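Local coordinates for protein beta-lactamase (Klebsiella pneumoniae, PDB 6KBY) that probably hydrolyses beta-lactam antibiotics to substituted beta-amino acids, as a class C enzyme with an active-site serine, and binds adenosine monophosphate in its pocket, at residues A[218-223]-A[229-234]; A[175-180]-A[193-198]; A[270-275]-A[291-296]. All blocks are in the same frame, centred on the assembly; numbering follows the deposited sequence.

Contact 1 of 3, residues A[218-223]-A[229-234]; sequences VNMEIL and GIKTTS
Two side chains, those of M220 and K231, converge on G229, whose flat peptide carbonyl is the pivot of the contact. K231 NZ donates to G229 O at 2.7 Å from a position tilted 20° out of the carbonyl plane, while M220 CE rests against G229 CA at 3.5 Å, a close approach to a residue without a side chain. The methionine gets there by curling: the bend at chi2 (-54°) lays SD 3.9 Å from K231 NZ, and a second bend at chi3 (-52°) brings the methyl CE down onto the glycine. The two long side chains run antiparallel to each other as they pass, and V218 CG1 touches K231 CE at 4.0 Å.

As in other class C enzymes, 218-223 probably belongs to the omega loop, and the short helix 224-228 leads from it to strand 231-232. E221, in the same segment, touches the bound AMP, and the side chain of V218 lies about 5 Å from it.

Because K231 folds back toward the residues before it, its ammonium is gripped by two carbonyls, G229 O and L195 O, a pairing that would be expected to help accommodate its charge in this buried place. Farther along, T233 OG1 caps D236 N at the start of helix 234-244.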
# COMPACT_ATOMS: atom_id res chain seq x y z
N VAL A 218 11.26 2.88 11.49
CA VAL A 218 10.06 2.29 12.06
C VAL A 218 10.40 1.09 12.94
O VAL A 218 11.29 0.29 12.63
CB VAL A 218 9.07 1.91 10.94
CG1 VAL A 218 9.66 0.86 10.01
CG2 VAL A 218 7.75 1.43 11.53
N ASN A 219 9.69 0.98 14.07
CA ASN A 219 9.86 -0.13 14.99
C ASN A 219 8.86 -1.22 14.62
O ASN A 219 7.65 -0.96 14.59
CB ASN A 219 9.63 0.32 16.43
CG ASN A 219 9.92 -0.77 17.44
OD1 ASN A 219 10.84 -1.56 17.26
ND2 ASN A 219 9.13 -0.81 18.51
N MET A 220 9.35 -2.42 14.35
CA MET A 220 8.52 -3.51 13.87
C MET A 220 8.00 -4.32 15.06
O MET A 220 8.79 -4.93 15.79
CB MET A 220 9.32 -4.40 12.93
CG MET A 220 9.81 -3.68 11.68
SD MET A 220 8.47 -2.86 10.78
CE MET A 220 7.29 -4.19 10.62
N GLU A 221 6.69 -4.35 15.23
CA GLU A 221 6.03 -5.05 16.32
C GLU A 221 5.11 -6.14 15.76
O GLU A 221 5.12 -6.42 14.56
CB GLU A 221 5.33 -4.03 17.23
CG GLU A 221 6.29 -3.02 17.83
CD GLU A 221 5.63 -2.10 18.83
OE1 GLU A 221 4.53 -1.59 18.53
OE2 GLU A 221 6.21 -1.89 19.92
N ILE A 222 4.31 -6.76 16.63
CA ILE A 222 3.60 -7.97 16.25
C ILE A 222 2.61 -7.70 15.12
O ILE A 222 1.88 -6.70 15.12
CB ILE A 222 2.94 -8.62 17.47
CG1 ILE A 222 2.42 -10.02 17.11
CG2 ILE A 222 1.82 -7.74 18.02
CD1 ILE A 222 1.95 -10.81 18.31
N LEU A 223 2.61 -8.59 14.12
CA LEU A 223 1.82 -8.45 12.88
C LEU A 223 2.11 -7.14 12.15
O LEU A 223 1.33 -6.72 11.29
CB LEU A 223 0.32 -8.65 13.09
CG LEU A 223 -0.14 -10.03 13.57
CD1 LEU A 223 -1.66 -10.11 13.61
CD2 LEU A 223 0.43 -11.15 12.71
N GLY A 229 5.41 -3.00 7.15
CA GLY A 229 6.82 -3.35 7.24
C GLY A 229 7.72 -3.13 6.04
O GLY A 229 8.94 -3.26 6.19
N ILE A 230 7.20 -2.80 4.86
CA ILE A 230 8.03 -2.82 3.64
C ILE A 230 8.95 -1.60 3.58
O ILE A 230 8.52 -0.46 3.81
CB ILE A 230 7.14 -2.90 2.39
CG1 ILE A 230 6.40 -4.25 2.33
CG2 ILE A 230 7.96 -2.66 1.13
CD1 ILE A 230 7.26 -5.43 1.91
N LYS A 231 10.21 -1.85 3.22
CA LYS A 231 11.16 -0.84 2.78
C LYS A 231 11.53 -1.18 1.34
O LYS A 231 11.80 -2.34 1.04
CB LYS A 231 12.43 -0.85 3.64
CG LYS A 231 12.22 -0.52 5.12
CD LYS A 231 11.88 -1.79 5.92
CE LYS A 231 11.31 -1.51 7.28
NZ LYS A 231 11.07 -2.84 7.85
N THR A 232 11.54 -0.18 0.46
CA THR A 232 11.67 -0.46 -0.97
C THR A 232 12.14 0.79 -1.70
O THR A 232 12.18 1.89 -1.14
CB THR A 232 10.34 -1.00 -1.51
OG1 THR A 232 10.49 -1.36 -2.88
CG2 THR A 232 9.25 0.05 -1.38
N THR A 233 12.50 0.60 -2.97
CA THR A 233 12.89 1.70 -3.84
C THR A 233 11.72 2.12 -4.71
O THR A 233 10.78 1.35 -4.95
CB THR A 233 14.05 1.30 -4.75
OG1 THR A 233 13.59 0.29 -5.66
CG2 THR A 233 15.25 0.78 -3.95
N SER A 234 11.79 3.35 -5.22
CA SER A 234 10.77 3.79 -6.16
C SER A 234 10.77 2.95 -7.43
O SER A 234 9.71 2.71 -8.01
CB SER A 234 10.97 5.27 -6.49
OG SER A 234 12.20 5.46 -7.16

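Contact 2 of 3, residues A[175-180]-A[193-198]; sequences SYEDAI and SYLKVP
L195 points its side chain at helix 176-187, where Y176, E177 and I180 receive the methyl CD1. The helix opens with S175 as its N-cap: OG accepts from D178 N at 3.1 Å with an N-H...O angle of 163°, and S175 O starts the helical ladder by accepting from A179 N.

Y176 stands next. A chi1 of -175° sets CG opposite the backbone N and sends the ring partly along the helix, where CE2 comes 4.3 Å from L195 CD1 in an oblique approach. One face of the same ring is covered by I180 CG1, 3.3 Å above the plane and displaced toward the rim, so one turn of helix braces its own aromatic group. E177 meets the methyl L195 CD1 with CA at 3.9 Å and, more loosely, with CG. Its folded side chain turns its carboxylate to N225, whose ND2 bonds OE2; K196, of opposite charge, is near but not in contact with it. I180 completes the socket: CB meets L195 CD1 at 3.8 Å, CG2 packs on both CD1 and CG, and the two side chains cross at about a right angle. The result is a buried apolar joint, made without any hydrogen bond between the two segments; just beyond, E181 OE2 accepts from the backbone N of both L195 and K196 and so fastens the loop to the same helix.

Y176 also packs on A77 and L80 of helix 72-86, which begins just after the AMP-linked S71, and on N225 and E226 of helix 224-228. Helix 176-187 thus lies against two other helices and, through L195, beside the weakly bonded strand 193-194, at one edge of the small three-stranded antiparallel sheet.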
# COMPACT_ATOMS: atom_id res chain seq x y z
N SER A 175 5.84 -18.79 7.14
CA SER A 175 5.66 -17.55 7.87
C SER A 175 5.40 -16.41 6.89
O SER A 175 5.74 -16.49 5.71
CB SER A 175 6.92 -17.21 8.67
OG SER A 175 7.99 -16.90 7.79
N TYR A 176 4.80 -15.32 7.39
CA TYR A 176 4.56 -14.17 6.53
C TYR A 176 5.86 -13.61 5.97
O TYR A 176 5.93 -13.24 4.80
CB TYR A 176 3.77 -13.09 7.28
CG TYR A 176 3.39 -11.95 6.38
CD1 TYR A 176 2.36 -12.09 5.47
CD2 TYR A 176 4.08 -10.74 6.42
CE1 TYR A 176 2.01 -11.06 4.62
CE2 TYR A 176 3.73 -9.69 5.56
CZ TYR A 176 2.70 -9.87 4.67
OH TYR A 176 2.32 -8.87 3.80
N GLU A 177 6.90 -13.56 6.80
CA GLU A 177 8.18 -13.04 6.36
C GLU A 177 8.75 -13.87 5.22
O GLU A 177 9.25 -13.31 4.23
CB GLU A 177 9.15 -13.01 7.54
CG GLU A 177 8.75 -12.09 8.68
CD GLU A 177 7.46 -12.51 9.39
OE1 GLU A 177 7.32 -13.71 9.71
OE2 GLU A 177 6.59 -11.64 9.62
N ASP A 178 8.69 -15.20 5.34
CA ASP A 178 9.14 -16.06 4.25
C ASP A 178 8.25 -15.92 3.02
O ASP A 178 8.74 -15.89 1.89
CB ASP A 178 9.16 -17.53 4.70
CG ASP A 178 10.40 -17.90 5.47
OD1 ASP A 178 11.32 -17.06 5.59
OD2 ASP A 178 10.46 -19.05 5.95
N ALA A 179 6.93 -15.84 3.23
CA ALA A 179 6.03 -15.69 2.09
C ALA A 179 6.37 -14.45 1.28
O ALA A 179 6.38 -14.49 0.04
CB ALA A 179 4.59 -15.62 2.58
N ILE A 180 6.67 -13.35 1.95
CA ILE A 180 6.93 -12.09 1.26
C ILE A 180 8.34 -12.07 0.67
O ILE A 180 8.53 -11.76 -0.51
CB ILE A 180 6.69 -10.91 2.21
CG1 ILE A 180 5.21 -10.81 2.61
CG2 ILE A 180 7.19 -9.61 1.61
CD1 ILE A 180 4.25 -10.66 1.43
N SER A 193 13.43 -4.83 -2.26
CA SER A 193 12.28 -4.63 -1.41
C SER A 193 12.39 -5.63 -0.27
O SER A 193 12.71 -6.80 -0.50
CB SER A 193 11.00 -4.89 -2.20
OG SER A 193 10.88 -4.00 -3.29
N TYR A 194 12.15 -5.17 0.96
CA TYR A 194 12.46 -5.98 2.12
C TYR A 194 11.48 -5.69 3.25
O TYR A 194 10.98 -4.58 3.39
CB TYR A 194 13.85 -5.65 2.67
CG TYR A 194 14.94 -5.64 1.64
CD1 TYR A 194 15.54 -6.82 1.22
CD2 TYR A 194 15.39 -4.45 1.08
CE1 TYR A 194 16.54 -6.81 0.26
CE2 TYR A 194 16.39 -4.43 0.13
CZ TYR A 194 16.96 -5.61 -0.27
OH TYR A 194 17.96 -5.58 -1.21
N LEU A 195 11.26 -6.71 4.08
CA LEU A 195 10.75 -6.49 5.42
C LEU A 195 11.87 -6.25 6.42
O LEU A 195 11.70 -5.48 7.36
CB LEU A 195 9.91 -7.69 5.88
CG LEU A 195 8.62 -7.91 5.08
CD1 LEU A 195 8.00 -9.25 5.42
CD2 LEU A 195 7.64 -6.78 5.33
N LYS A 196 13.02 -6.90 6.22
CA LYS A 196 14.23 -6.69 7.01
C LYS A 196 15.35 -6.31 6.05
O LYS A 196 15.77 -7.14 5.24
CB LYS A 196 14.62 -7.98 7.75
CG LYS A 196 13.79 -8.35 8.95
CD LYS A 196 14.29 -9.67 9.54
CE LYS A 196 13.52 -10.07 10.79
NZ LYS A 196 13.69 -11.52 11.10
N VAL A 197 15.85 -5.09 6.16
CA VAL A 197 16.89 -4.63 5.24
C VAL A 197 18.20 -5.35 5.55
O VAL A 197 18.63 -5.36 6.72
CB VAL A 197 17.06 -3.11 5.35
CG1 VAL A 197 18.23 -2.64 4.49
CG2 VAL A 197 15.77 -2.39 4.96
N PRO A 198 18.85 -5.97 4.57
CA PRO A 198 20.09 -6.70 4.84
C PRO A 198 21.28 -5.76 4.96
O PRO A 198 21.23 -4.58 4.60
CB PRO A 198 20.23 -7.60 3.61
CG PRO A 198 19.55 -6.84 2.51
CD PRO A 198 18.40 -6.12 3.18

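Contact 3 of 3, residues A[270-275]-A[291-296]; sequences SGEITQ and LLTGND
G294, E272 and I273 bury most of this contact, in which the tip of a beta hairpin with a two-residue turn leans on helix 288-294. The hairpin joins strands 266-270 and 273-275 of the large antiparallel sheet through a type II' turn from S270 to I273. Its two ends are paired reciprocally, S270 N to I273 O and I273 N to S270 O, both at 3.0 Å, and G271 supplies the positive phi at the first corner.

G294 gives up the largest area, and it does so as bare backbone. Having no side chain, it lets I273 CG2 come down to 3.5 Å from G294 CA and 3.4 Å from G294 O. The isoleucine rotamer explains which branch does the touching: CG1 sits between the backbone N and the carbonyl carbon (chi1 73°), and CG2 is thereby turned beside the backbone N, toward the helix. The methyl nestles beside CA and O of G294, along the edge of the peptide rather than over its face. I273 is further enclosed by M297 and by E280 of the neighbouring strand.

E272 works one residue earlier, at the exposed side of the contact. Its aliphatic part makes the contact, CG lying 3.8 Å from T293 CG2, and the two side chains meet at a slant. T293 keeps its polar branch for its own helix, where OG1 bonds P289 O, and offers the glutamate chiefly its methyl, with CB behind it.

Just after G294, N295 ND2 donates to L291 O at 3.0 Å with a nearly straight N-H...O angle of 163°; the acceptor lies close to the amide plane, and the same nitrogen also bonds N320 OD1 of strand 317-325.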
# COMPACT_ATOMS: atom_id res chain seq x y z
N SER A 270 -17.84 2.66 0.11
CA SER A 270 -17.88 3.43 1.35
C SER A 270 -17.49 4.85 1.01
O SER A 270 -16.41 5.08 0.46
CB SER A 270 -16.91 2.83 2.37
OG SER A 270 -17.13 3.38 3.66
N GLY A 271 -18.37 5.80 1.32
CA GLY A 271 -18.09 7.18 0.94
C GLY A 271 -17.87 7.27 -0.55
O GLY A 271 -18.66 6.75 -1.35
N GLU A 272 -16.77 7.91 -0.95
CA GLU A 272 -16.46 8.08 -2.36
C GLU A 272 -15.69 6.91 -2.96
O GLU A 272 -15.48 6.89 -4.17
CB GLU A 272 -15.65 9.37 -2.57
CG GLU A 272 -16.37 10.62 -2.10
CD GLU A 272 -17.63 10.91 -2.89
OE1 GLU A 272 -17.66 10.58 -4.09
OE2 GLU A 272 -18.60 11.47 -2.32
N ILE A 273 -15.27 5.93 -2.16
CA ILE A 273 -14.35 4.90 -2.65
C ILE A 273 -15.06 3.57 -2.88
O ILE A 273 -16.10 3.25 -2.28
CB ILE A 273 -13.10 4.70 -1.78
CG1 ILE A 273 -13.44 3.99 -0.47
CG2 ILE A 273 -12.39 6.01 -1.54
CD1 ILE A 273 -12.21 3.47 0.27
N THR A 274 -14.44 2.78 -3.75
CA THR A 274 -14.66 1.35 -3.82
C THR A 274 -13.48 0.68 -3.13
O THR A 274 -12.31 0.94 -3.49
CB THR A 274 -14.75 0.94 -5.28
OG1 THR A 274 -15.90 1.57 -5.87
CG2 THR A 274 -14.86 -0.58 -5.43
N GLN A 275 -13.78 -0.11 -2.11
CA GLN A 275 -12.76 -0.84 -1.36
C GLN A 275 -12.53 -2.17 -2.05
O GLN A 275 -13.44 -3.01 -2.14
CB GLN A 275 -13.22 -1.05 0.08
CG GLN A 275 -12.23 -1.86 0.91
CD GLN A 275 -10.93 -1.12 1.13
OE1 GLN A 275 -10.90 -0.05 1.75
NE2 GLN A 275 -9.84 -1.68 0.61
N LEU A 291 -11.30 12.54 -4.88
CA LEU A 291 -10.08 11.81 -4.53
C LEU A 291 -9.56 12.24 -3.17
O LEU A 291 -9.10 11.40 -2.38
CB LEU A 291 -9.03 12.06 -5.62
CG LEU A 291 -7.80 11.16 -5.57
CD1 LEU A 291 -8.19 9.70 -5.62
CD2 LEU A 291 -6.86 11.52 -6.72
N LEU A 292 -9.64 13.53 -2.86
CA LEU A 292 -9.23 14.01 -1.55
C LEU A 292 -10.12 13.44 -0.46
O LEU A 292 -9.63 12.94 0.56
CB LEU A 292 -9.23 15.54 -1.53
CG LEU A 292 -8.14 16.18 -2.39
CD1 LEU A 292 -8.38 17.68 -2.51
CD2 LEU A 292 -6.75 15.89 -1.81
N THR A 293 -11.44 13.50 -0.66
CA THR A 293 -12.36 12.92 0.31
C THR A 293 -12.10 11.43 0.49
O THR A 293 -12.05 10.93 1.62
CB THR A 293 -13.80 13.15 -0.15
OG1 THR A 293 -14.05 14.56 -0.25
CG2 THR A 293 -14.80 12.52 0.83
N GLY A 294 -11.91 10.72 -0.61
CA GLY A 294 -11.65 9.30 -0.57
C GLY A 294 -10.33 8.92 0.07
O GLY A 294 -10.13 7.75 0.40
N ASN A 295 -9.43 9.89 0.24
CA ASN A 295 -8.16 9.68 0.93
C ASN A 295 -8.14 10.31 2.32
O ASN A 295 -7.08 10.57 2.88
CB ASN A 295 -6.99 10.16 0.06
CG ASN A 295 -6.59 9.12 -0.95
OD1 ASN A 295 -5.87 8.17 -0.62
ND2 ASN A 295 -7.08 9.25 -2.18
N ASP A 296 -9.31 10.56 2.88
CA ASP A 296 -9.47 11.06 4.24
C ASP A 296 -10.40 10.13 5.01
O ASP A 296 -11.42 10.54 5.57
CB ASP A 296 -9.98 12.49 4.20
CG ASP A 296 -10.02 13.14 5.57
OD1 ASP A 296 -9.31 12.67 6.48
OD2 ASP A 296 -10.77 14.13 5.74

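Overall arrangement
Followed from the N terminus, the three contacts occur in series; none nests in or crosses another. Contact 2 closes first, bringing residues 193-198 back against the start of helix 176-187. Contact 1 follows, closing the short excursion through helix 224-228 before strand 231-232. These two are neighbours in space, with centres about 9 Å apart: strands 193-194 and 231-232 pair in one small sheet, K231 N bonding Y194 O, with a hydrogen bond between the hydroxyls of T232 and S193. Contact 3, far along the chain, joins a hairpin of the large antiparallel sheet to helix 288-294. It lies on the other side of the chain's centre, about 25 Å from contact 1 and 30 Å from contact 2, centre to centre.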